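Local atomic coordinates of conserved exported protein (Bacteroides fragilis, PDB entry 3CLW), a protein that is of unknown function but probably hydrolyses O-glycosidic bonds, acting as a carbohydrate-cleaving enzyme. Residues A[21-26]-A[65-70]; A[122-127]-A[178-183]. All coordinates share one frame; numbering follows the deposited sequence.

In the fold
Both interactions join strands that run side by side in the same general direction in the TIM-type barrel expected for this family, and strand 68-71 pairs with strand 125-128, so they follow one another round the wall with centres about 9 Å apart. Interaction 1 (21-26 with 65-70) is buried throughout and lies about 7 Å from the centre of the chain; its strands share a single bridge, and backbone bonds are joined by a threonine hydroxyl and an indole laid on the backbone. Interaction 2 (122-127 with 178-183), about 12 Å from that centre, has a parallel ladder interrupted by a bulge, an apolar core, and an asparagine-rich, watered end. Asn124 of interaction 2 reaches Thr66 O of interaction 1.

Interaction 1: residues A[21-26]-A[65-70]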
ATOM      1  N   ASN A  21      -9.379  -0.968   1.201  1.00 34.69           N
ATOM      2  CA  ASN A  21      -8.485  -1.337   2.330  1.00 34.00           C
ATOM      3  C   ASN A  21      -7.402  -0.318   2.564  1.00 33.98           C
ATOM      4  O   ASN A  21      -7.226   0.612   1.780  1.00 33.82           O
ATOM      5  CB  ASN A  21      -7.801  -2.692   2.080  1.00 32.75           C
ATOM      6  CG  ASN A  21      -6.925  -2.703   0.804  1.00 33.20           C
ATOM      7  OD1 ASN A  21      -5.804  -2.175   0.791  1.00 32.25           O
ATOM      8  ND2 ASN A  21      -7.429  -3.329  -0.263  1.00 32.29           N
ATOM      9  N   PHE A  22      -6.674  -0.530   3.653  1.00 33.70           N
ATOM     10  CA  PHE A  22      -5.361   0.035   3.860  1.00 32.81           C
ATOM     11  C   PHE A  22      -4.486  -1.181   4.099  1.00 32.99           C
ATOM     12  O   PHE A  22      -4.910  -2.165   4.706  1.00 32.66           O
ATOM     13  CB  PHE A  22      -5.375   0.979   5.069  1.00 33.52           C
ATOM     14  CG  PHE A  22      -6.140   2.275   4.810  1.00 32.73           C
ATOM     15  CD1 PHE A  22      -5.463   3.424   4.376  1.00 31.15           C
ATOM     16  CD2 PHE A  22      -7.521   2.318   4.956  1.00 32.25           C
ATOM     17  CE1 PHE A  22      -6.162   4.593   4.106  1.00 33.48           C
ATOM     18  CE2 PHE A  22      -8.223   3.470   4.686  1.00 34.77           C
ATOM     19  CZ  PHE A  22      -7.548   4.615   4.257  1.00 33.88           C
ATOM     20  N   SER A  23      -3.265  -1.120   3.602  1.00 32.13           N
ATOM     21  CA  SER A  23      -2.477  -2.296   3.503  1.00 31.46           C
ATOM     22  C   SER A  23      -1.012  -2.013   3.793  1.00 30.74           C
ATOM     23  O   SER A  23      -0.620  -0.868   3.945  1.00 30.20           O
ATOM     24  CB  SER A  23      -2.646  -2.885   2.115  1.00 31.23           C
ATOM     25  OG  SER A  23      -2.109  -4.196   2.067  1.00 32.42           O
ATOM     26  N   ALA A  24      -0.225  -3.082   3.901  1.00 30.65           N
ATOM     27  CA  ALA A  24       1.228  -2.990   3.894  1.00 31.76           C
ATOM     28  C   ALA A  24       1.761  -4.317   3.390  1.00 32.56           C
ATOM     29  O   ALA A  24       0.995  -5.235   3.126  1.00 33.74           O
ATOM     30  CB  ALA A  24       1.781  -2.668   5.298  1.00 30.18           C
ATOM     31  N   SER A  25       3.077  -4.430   3.305  1.00 33.14           N
ATOM     32  CA  SER A  25       3.710  -5.539   2.631  1.00 33.12           C
ATOM     33  C   SER A  25       4.561  -6.378   3.605  1.00 33.37           C
ATOM     34  O   SER A  25       5.185  -5.841   4.523  1.00 33.81           O
ATOM     35  CB  SER A  25       4.554  -4.939   1.491  1.00 32.83           C
ATOM     36  OG  SER A  25       5.155  -5.936   0.723  1.00 33.26           O
ATOM     37  N   ASP A  26       4.568  -7.690   3.396  1.00 33.44           N
ATOM     38  CA  ASP A  26       5.394  -8.625   4.167  1.00 33.28           C
ATOM     39  C   ASP A  26       6.851  -8.787   3.670  1.00 33.24           C
ATOM     40  O   ASP A  26       7.589  -9.653   4.141  1.00 33.31           O
ATOM     41  CB  ASP A  26       4.697  -9.984   4.193  1.00 32.87           C
ATOM     42  CG  ASP A  26       4.949 -10.820   2.943  1.00 33.90           C
ATOM     43  OD1 ASP A  26       5.493 -10.312   1.939  1.00 32.89           O
ATOM     44  OD2 ASP A  26       4.612 -12.026   2.994  1.00 35.01           O
ATOM     45  N   LEU A  65      -4.883  -2.692   9.762  1.00 31.46           N
ATOM     46  CA  LEU A  65      -4.898  -2.854   8.325  1.00 30.72           C
ATOM     47  C   LEU A  65      -5.920  -3.883   7.869  1.00 30.85           C
ATOM     48  O   LEU A  65      -6.233  -4.851   8.582  1.00 30.30           O
ATOM     49  CB  LEU A  65      -3.521  -3.250   7.815  1.00 31.11           C
ATOM     50  CG  LEU A  65      -2.399  -2.247   8.063  1.00 30.46           C
ATOM     51  CD1 LEU A  65      -1.138  -2.933   7.729  1.00 30.40           C
ATOM     52  CD2 LEU A  65      -2.584  -0.947   7.241  1.00 31.54           C
ATOM     53  N   THR A  66      -6.421  -3.671   6.651  1.00 30.43           N
ATOM     54  CA  THR A  66      -7.529  -4.448   6.165  1.00 30.71           C
ATOM     55  C   THR A  66      -7.237  -5.170   4.859  1.00 31.08           C
ATOM     56  O   THR A  66      -8.144  -5.753   4.260  1.00 32.35           O
ATOM     57  CB  THR A  66      -8.809  -3.565   6.055  1.00 30.41           C
ATOM     58  OG1 THR A  66      -8.462  -2.312   5.483  1.00 29.92           O
ATOM     59  CG2 THR A  66      -9.408  -3.324   7.434  1.00 27.98           C
ATOM     60  N   ASN A  67      -5.990  -5.100   4.409  1.00 31.18           N
ATOM     61  CA  ASN A  67      -5.434  -5.985   3.386  1.00 30.61           C
ATOM     62  C   ASN A  67      -3.998  -6.254   3.837  1.00 30.78           C
ATOM     63  O   ASN A  67      -3.461  -5.495   4.675  1.00 31.22           O
ATOM     64  CB  ASN A  67      -5.468  -5.333   1.995  1.00 30.01           C
ATOM     65  CG  ASN A  67      -4.805  -6.202   0.902  1.00 31.33           C
ATOM     66  OD1 ASN A  67      -5.321  -7.250   0.504  1.00 34.55           O
ATOM     67  ND2 ASN A  67      -3.677  -5.751   0.408  1.00 29.29           N
ATOM     68  N   TRP A  68      -3.393  -7.329   3.335  1.00 30.07           N
ATOM     69  CA  TRP A  68      -1.968  -7.646   3.621  1.00 30.30           C
ATOM     70  C   TRP A  68      -1.334  -8.140   2.331  1.00 30.03           C
ATOM     71  O   TRP A  68      -1.898  -9.023   1.670  1.00 29.41           O
ATOM     72  CB  TRP A  68      -1.845  -8.716   4.713  1.00 28.90           C
ATOM     73  CG  TRP A  68      -0.417  -9.104   5.167  1.00 29.07           C
ATOM     74  CD1 TRP A  68       0.150 -10.364   5.141  1.00 27.66           C
ATOM     75  CD2 TRP A  68       0.559  -8.244   5.761  1.00 28.48           C
ATOM     76  NE1 TRP A  68       1.409 -10.339   5.682  1.00 29.47           N
ATOM     77  CE2 TRP A  68       1.691  -9.047   6.077  1.00 30.61           C
ATOM     78  CE3 TRP A  68       0.597  -6.865   6.050  1.00 29.32           C
ATOM     79  CZ2 TRP A  68       2.868  -8.506   6.644  1.00 28.38           C
ATOM     80  CZ3 TRP A  68       1.766  -6.324   6.630  1.00 29.17           C
ATOM     81  CH2 TRP A  68       2.886  -7.152   6.917  1.00 27.97           C
ATOM     82  N   ARG A  69      -0.208  -7.540   1.944  1.00 29.96           N
ATOM     83  CA  ARG A  69       0.422  -7.930   0.687  1.00 31.16           C
ATOM     84  C   ARG A  69       1.536  -8.969   0.939  1.00 31.55           C
ATOM     85  O   ARG A  69       2.509  -8.691   1.650  1.00 31.66           O
ATOM     86  CB  ARG A  69       0.959  -6.722  -0.079  1.00 30.89           C
ATOM     87  CG  ARG A  69      -0.096  -5.677  -0.496  1.00 33.86           C
ATOM     88  CD  ARG A  69       0.548  -4.407  -1.092  1.00 32.42           C
ATOM     89  NE  ARG A  69       1.437  -4.719  -2.218  1.00 33.90           N
ATOM     90  CZ  ARG A  69       1.088  -4.671  -3.509  1.00 33.19           C
ATOM     91  NH1 ARG A  69      -0.136  -4.289  -3.898  1.00 31.64           N
ATOM     92  NH2 ARG A  69       1.990  -4.995  -4.422  1.00 31.66           N
ATOM     93  N   VAL A  70       1.369 -10.157   0.354  1.00 30.95           N
ATOM     94  CA  VAL A  70       2.304 -11.264   0.503  1.00 30.34           C
ATOM     95  C   VAL A  70       3.208 -11.428  -0.747  1.00 31.18           C
ATOM     96  O   VAL A  70       2.715 -11.598  -1.873  1.00 30.68           O
ATOM     97  CB  VAL A  70       1.527 -12.572   0.829  1.00 30.02           C
ATOM     98  CG1 VAL A  70       2.465 -13.803   0.883  1.00 30.73           C
ATOM     99  CG2 VAL A  70       0.778 -12.394   2.126  1.00 27.90           C
TER
HETATM  100  O   HOH W   1       4.377  -4.559  -1.757  1.00 30.62           O
HETATM  101  O   HOH W   2       3.121 -12.663   5.357  1.00 32.54           O
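With its indole swung anti to the backbone N (chi1 -177°), Trp68 turns back beneath the end of strand 21-25, while Thr66 holds OG1 between its own N and carbonyl carbon (chi1 43°), where it meets Phe22. That hydroxyl accepts from Phe22 N at 3.1 Å, in place of a strand carbonyl. Phe22 O is gripped twice, by Thr66 N in the carbonyl plane and by Asn67 N, which arrives tilted 34° from it. Leu65 packs beside this carbonyl, its CD1 lying 3.8 Å from Ala24 CB; the small alanine methyl touches both the leucine and the rim of the indole.

Farther along, the two backbones run in the same general direction with a single bridge between Ser25 and Arg69, as fits neighbouring strands in the wall of a TIM barrel, the fold of this family: Arg69 N donates to Ala24 O, and Arg69 O receives Asp26 N at 2.9 Å, so Arg69 grips the neighbouring strand from both sides of Ser25. The indole lies against this backbone, with Asp26 N and Ser25 C over one face near the rim, and Asp26 CB 3.4 Å from Trp68 CZ2. In the plane of the ring, a water accepts from Trp68 NE1 and donates to Asp26 OD2, an oxygen that Gln110 also holds. A second water accepts from Arg69 NE at 3.0 Å and also bonds Ser25 OG. The guanidinium of Arg69 pairs with Glu231 in a salt bridge and with Gln355 by a hydrogen bond, giving the buried charge polar partners.

Interaction 2: residues A[122-127]-A[178-183]; sequences MNNFLF and VNYISP
Phe127 and Val178 form the tight side of this contact: the valine lays both methyls over one face of the phenyl ring, with CG1 3.7 Å from the ring centroid and only 12° off the normal, a CH-pi contact, while CG2 reaches the far end of the ring at Phe127 CZ (3.6 Å). Val178 can do this because its two methyls diverge from a branched CB, CG1 anti to the backbone N (chi1 180°) and CG2 beside it. Phe125 and Ile181 point to the same face of the sheet, where Met114 of helix 108-119 and Leu164 of helix 157-173 add apolar cover. Leu126 and Tyr180 project from the other face; there Leu126 CG packs at 3.7 Å on Tyr180 CB.

The strands run parallel, as in the wall of a TIM barrel, with a beta bulge where the register slips by one residue between Phe125 and Leu126. Asn179 is the extra residue, its N still bonded to Phe125 O. Beyond it the ladder is regular: Phe127 N donates to Tyr180 O, and Phe127 O accepts from Ser182 N at 2.8 Å. Ser182 OG hydrogen-bonds Glu231, the carboxylate that also pairs with Arg69, a role for which its short polar side chain is suited.

The loose side is the partly exposed, polar end around Asn124, Asn179 and Tyr180. Asn179 ND2 donates to Asn124 OD1 at 2.9 Å, but from above the carbonyl plane, 38° out of it, and the same oxygen lies at the edge of the Tyr180 ring. Water adds to this bond: one molecule donates to Asn123 O and accepts from Asn179 ND2, and another joins Asn124 ND2 to Tyr180 OH.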
ATOM      1  N   MET A 122      -8.496 -10.337  10.186  1.00 36.09           N
ATOM      2  CA  MET A 122      -8.152  -9.748   8.902  1.00 35.48           C
ATOM      3  C   MET A 122      -7.849 -10.919   7.956  1.00 35.85           C
ATOM      4  O   MET A 122      -6.793 -11.563   8.063  1.00 35.33           O
ATOM      5  CB  MET A 122      -6.937  -8.814   9.051  1.00 34.65           C
ATOM      6  CG  MET A 122      -6.704  -7.802   7.916  1.00 33.02           C
ATOM      7  SD  MET A 122      -6.594  -8.350   6.198  1.00 22.59           S
ATOM      8  CE  MET A 122      -5.030  -9.143   6.238  1.00 27.71           C
ATOM      9  N   ASN A 123      -8.786 -11.206   7.050  1.00 35.10           N
ATOM     10  CA  ASN A 123      -8.597 -12.304   6.110  1.00 34.85           C
ATOM     11  C   ASN A 123      -8.829 -11.786   4.676  1.00 34.33           C
ATOM     12  O   ASN A 123      -9.851 -12.073   4.026  1.00 35.37           O
ATOM     13  CB  ASN A 123      -9.483 -13.506   6.499  1.00 34.32           C
ATOM     14  CG  ASN A 123      -9.072 -14.795   5.797  1.00 35.71           C
ATOM     15  OD1 ASN A 123      -8.168 -14.797   4.951  1.00 36.76           O
ATOM     16  ND2 ASN A 123      -9.746 -15.906   6.137  1.00 33.30           N
ATOM     17  N   ASN A 124      -7.880 -10.981   4.211  1.00 33.10           N
ATOM     18  CA  ASN A 124      -7.948 -10.359   2.918  1.00 32.21           C
ATOM     19  C   ASN A 124      -6.536 -10.186   2.433  1.00 31.97           C
ATOM     20  O   ASN A 124      -5.812  -9.312   2.914  1.00 33.32           O
ATOM     21  CB  ASN A 124      -8.724  -9.020   2.967  1.00 31.83           C
ATOM     22  CG  ASN A 124      -8.717  -8.282   1.627  1.00 32.68           C
ATOM     23  OD1 ASN A 124      -8.638  -8.898   0.561  1.00 32.44           O
ATOM     24  ND2 ASN A 124      -8.810  -6.954   1.676  1.00 35.36           N
ATOM     25  N   PHE A 125      -6.133 -11.032   1.492  1.00 31.31           N
ATOM     26  CA  PHE A 125      -4.752 -11.060   1.055  1.00 30.23           C
ATOM     27  C   PHE A 125      -4.558 -10.763  -0.445  1.00 30.32           C
ATOM     28  O   PHE A 125      -5.392 -11.110  -1.286  1.00 28.76           O
ATOM     29  CB  PHE A 125      -4.107 -12.405   1.421  1.00 30.61           C
ATOM     30  CG  PHE A 125      -4.118 -12.713   2.896  1.00 30.58           C
ATOM     31  CD1 PHE A 125      -5.179 -13.446   3.465  1.00 29.08           C
ATOM     32  CD2 PHE A 125      -3.070 -12.288   3.720  1.00 31.03           C
ATOM     33  CE1 PHE A 125      -5.200 -13.751   4.822  1.00 27.58           C
ATOM     34  CE2 PHE A 125      -3.090 -12.582   5.116  1.00 28.93           C
ATOM     35  CZ  PHE A 125      -4.163 -13.303   5.663  1.00 28.49           C
ATOM     36  N   LEU A 126      -3.431 -10.112  -0.744  1.00 30.10           N
ATOM     37  CA  LEU A 126      -2.954  -9.914  -2.118  1.00 29.64           C
ATOM     38  C   LEU A 126      -1.620 -10.622  -2.206  1.00 30.04           C
ATOM     39  O   LEU A 126      -0.761 -10.451  -1.309  1.00 31.35           O
ATOM     40  CB  LEU A 126      -2.821  -8.425  -2.470  1.00 28.90           C
ATOM     41  CG  LEU A 126      -2.325  -8.009  -3.877  1.00 30.27           C
ATOM     42  CD1 LEU A 126      -2.834  -6.606  -4.275  1.00 29.25           C
ATOM     43  CD2 LEU A 126      -0.820  -8.068  -4.018  1.00 29.31           C
ATOM     44  N   PHE A 127      -1.458 -11.439  -3.249  1.00 29.66           N
ATOM     45  CA  PHE A 127      -0.190 -12.118  -3.578  1.00 30.49           C
ATOM     46  C   PHE A 127       0.524 -11.365  -4.691  1.00 30.77           C
ATOM     47  O   PHE A 127      -0.075 -11.111  -5.754  1.00 30.72           O
ATOM     48  CB  PHE A 127      -0.487 -13.533  -4.073  1.00 30.54           C
ATOM     49  CG  PHE A 127      -0.705 -14.530  -2.977  1.00 30.76           C
ATOM     50  CD1 PHE A 127      -0.701 -15.886  -3.259  1.00 28.44           C
ATOM     51  CD2 PHE A 127      -0.891 -14.109  -1.642  1.00 29.90           C
ATOM     52  CE1 PHE A 127      -0.883 -16.806  -2.228  1.00 30.85           C
ATOM     53  CE2 PHE A 127      -1.050 -15.035  -0.604  1.00 29.23           C
ATOM     54  CZ  PHE A 127      -1.040 -16.380  -0.896  1.00 29.21           C
ATOM     55  N   VAL A 178      -7.253 -15.092  -0.467  1.00 31.70           N
ATOM     56  CA  VAL A 178      -6.350 -14.451  -1.392  1.00 32.06           C
ATOM     57  C   VAL A 178      -7.231 -13.935  -2.516  1.00 31.85           C
ATOM     58  O   VAL A 178      -7.660 -14.698  -3.389  1.00 31.47           O
ATOM     59  CB  VAL A 178      -5.346 -15.459  -1.945  1.00 33.11           C
ATOM     60  CG1 VAL A 178      -4.387 -14.763  -2.947  1.00 33.02           C
ATOM     61  CG2 VAL A 178      -4.621 -16.153  -0.776  1.00 31.83           C
ATOM     62  N   ASN A 179      -7.522 -12.638  -2.468  1.00 31.93           N
ATOM     63  CA  ASN A 179      -8.484 -12.055  -3.389  1.00 32.22           C
ATOM     64  C   ASN A 179      -7.867 -11.375  -4.612  1.00 32.29           C
ATOM     65  O   ASN A 179      -8.582 -11.043  -5.563  1.00 32.09           O
ATOM     66  CB  ASN A 179      -9.384 -11.081  -2.632  1.00 31.93           C
ATOM     67  CG  ASN A 179     -10.142 -11.758  -1.503  1.00 33.78           C
ATOM     68  OD1 ASN A 179     -10.616 -12.895  -1.650  1.00 33.34           O
ATOM     69  ND2 ASN A 179     -10.246 -11.076  -0.365  1.00 30.09           N
ATOM     70  N   TYR A 180      -6.549 -11.158  -4.590  1.00 31.74           N
ATOM     71  CA  TYR A 180      -5.860 -10.427  -5.666  1.00 31.05           C
ATOM     72  C   TYR A 180      -4.498 -11.036  -5.962  1.00 31.31           C
ATOM     73  O   TYR A 180      -3.848 -11.591  -5.059  1.00 31.92           O
ATOM     74  CB  TYR A 180      -5.644  -8.974  -5.274  1.00 30.93           C
ATOM     75  CG  TYR A 180      -6.842  -8.277  -4.626  1.00 31.92           C
ATOM     76  CD1 TYR A 180      -6.990  -8.230  -3.221  1.00 32.52           C
ATOM     77  CD2 TYR A 180      -7.808  -7.645  -5.415  1.00 30.93           C
ATOM     78  CE1 TYR A 180      -8.073  -7.583  -2.631  1.00 29.95           C
ATOM     79  CE2 TYR A 180      -8.899  -7.011  -4.849  1.00 31.24           C
ATOM     80  CZ  TYR A 180      -9.026  -6.971  -3.456  1.00 32.94           C
ATOM     81  OH  TYR A 180     -10.108  -6.308  -2.924  1.00 30.43           O
ATOM     82  N   ILE A 181      -4.091 -10.968  -7.225  1.00 31.17           N
ATOM     83  CA  ILE A 181      -2.762 -11.387  -7.674  1.00 31.17           C
ATOM     84  C   ILE A 181      -2.170 -10.276  -8.487  1.00 31.28           C
ATOM     85  O   ILE A 181      -2.767  -9.851  -9.475  1.00 32.50           O
ATOM     86  CB  ILE A 181      -2.773 -12.639  -8.569  1.00 31.04           C
ATOM     87  CG1 ILE A 181      -3.133 -13.895  -7.772  1.00 31.87           C
ATOM     88  CG2 ILE A 181      -1.383 -12.859  -9.225  1.00 31.35           C
ATOM     89  CD1 ILE A 181      -3.647 -15.034  -8.616  1.00 29.79           C
ATOM     90  N   SER A 182      -0.989  -9.841  -8.088  1.00 31.50           N
ATOM     91  CA  SER A 182      -0.262  -8.783  -8.762  1.00 33.33           C
ATOM     92  C   SER A 182       1.035  -9.345  -9.376  1.00 33.55           C
ATOM     93  O   SER A 182       2.026  -9.546  -8.684  1.00 33.16           O
ATOM     94  CB  SER A 182      -0.032  -7.640  -7.781  1.00 32.83           C
ATOM     95  OG  SER A 182       0.626  -6.578  -8.404  1.00 35.36           O
ATOM     96  N   PRO A 183       1.007  -9.657 -10.693  1.00 34.54           N
ATOM     97  CA  PRO A 183       2.115 -10.420 -11.300  1.00 34.41           C
ATOM     98  C   PRO A 183       3.388  -9.602 -11.550  1.00 34.52           C
ATOM     99  O   PRO A 183       4.493 -10.171 -11.607  1.00 35.26           O
ATOM    100  CB  PRO A 183       1.508 -10.925 -12.627  1.00 34.21           C
ATOM    101  CG  PRO A 183       0.539  -9.823 -13.015  1.00 34.01           C
ATOM    102  CD  PRO A 183      -0.048  -9.337 -11.684  1.00 34.41           C
TER
HETATM  103  O   HOH W   3     -11.985 -11.377   2.107  1.00 35.64           O
HETATM  104  O   HOH W   4      -9.576  -5.027  -0.411  1.00 32.42           O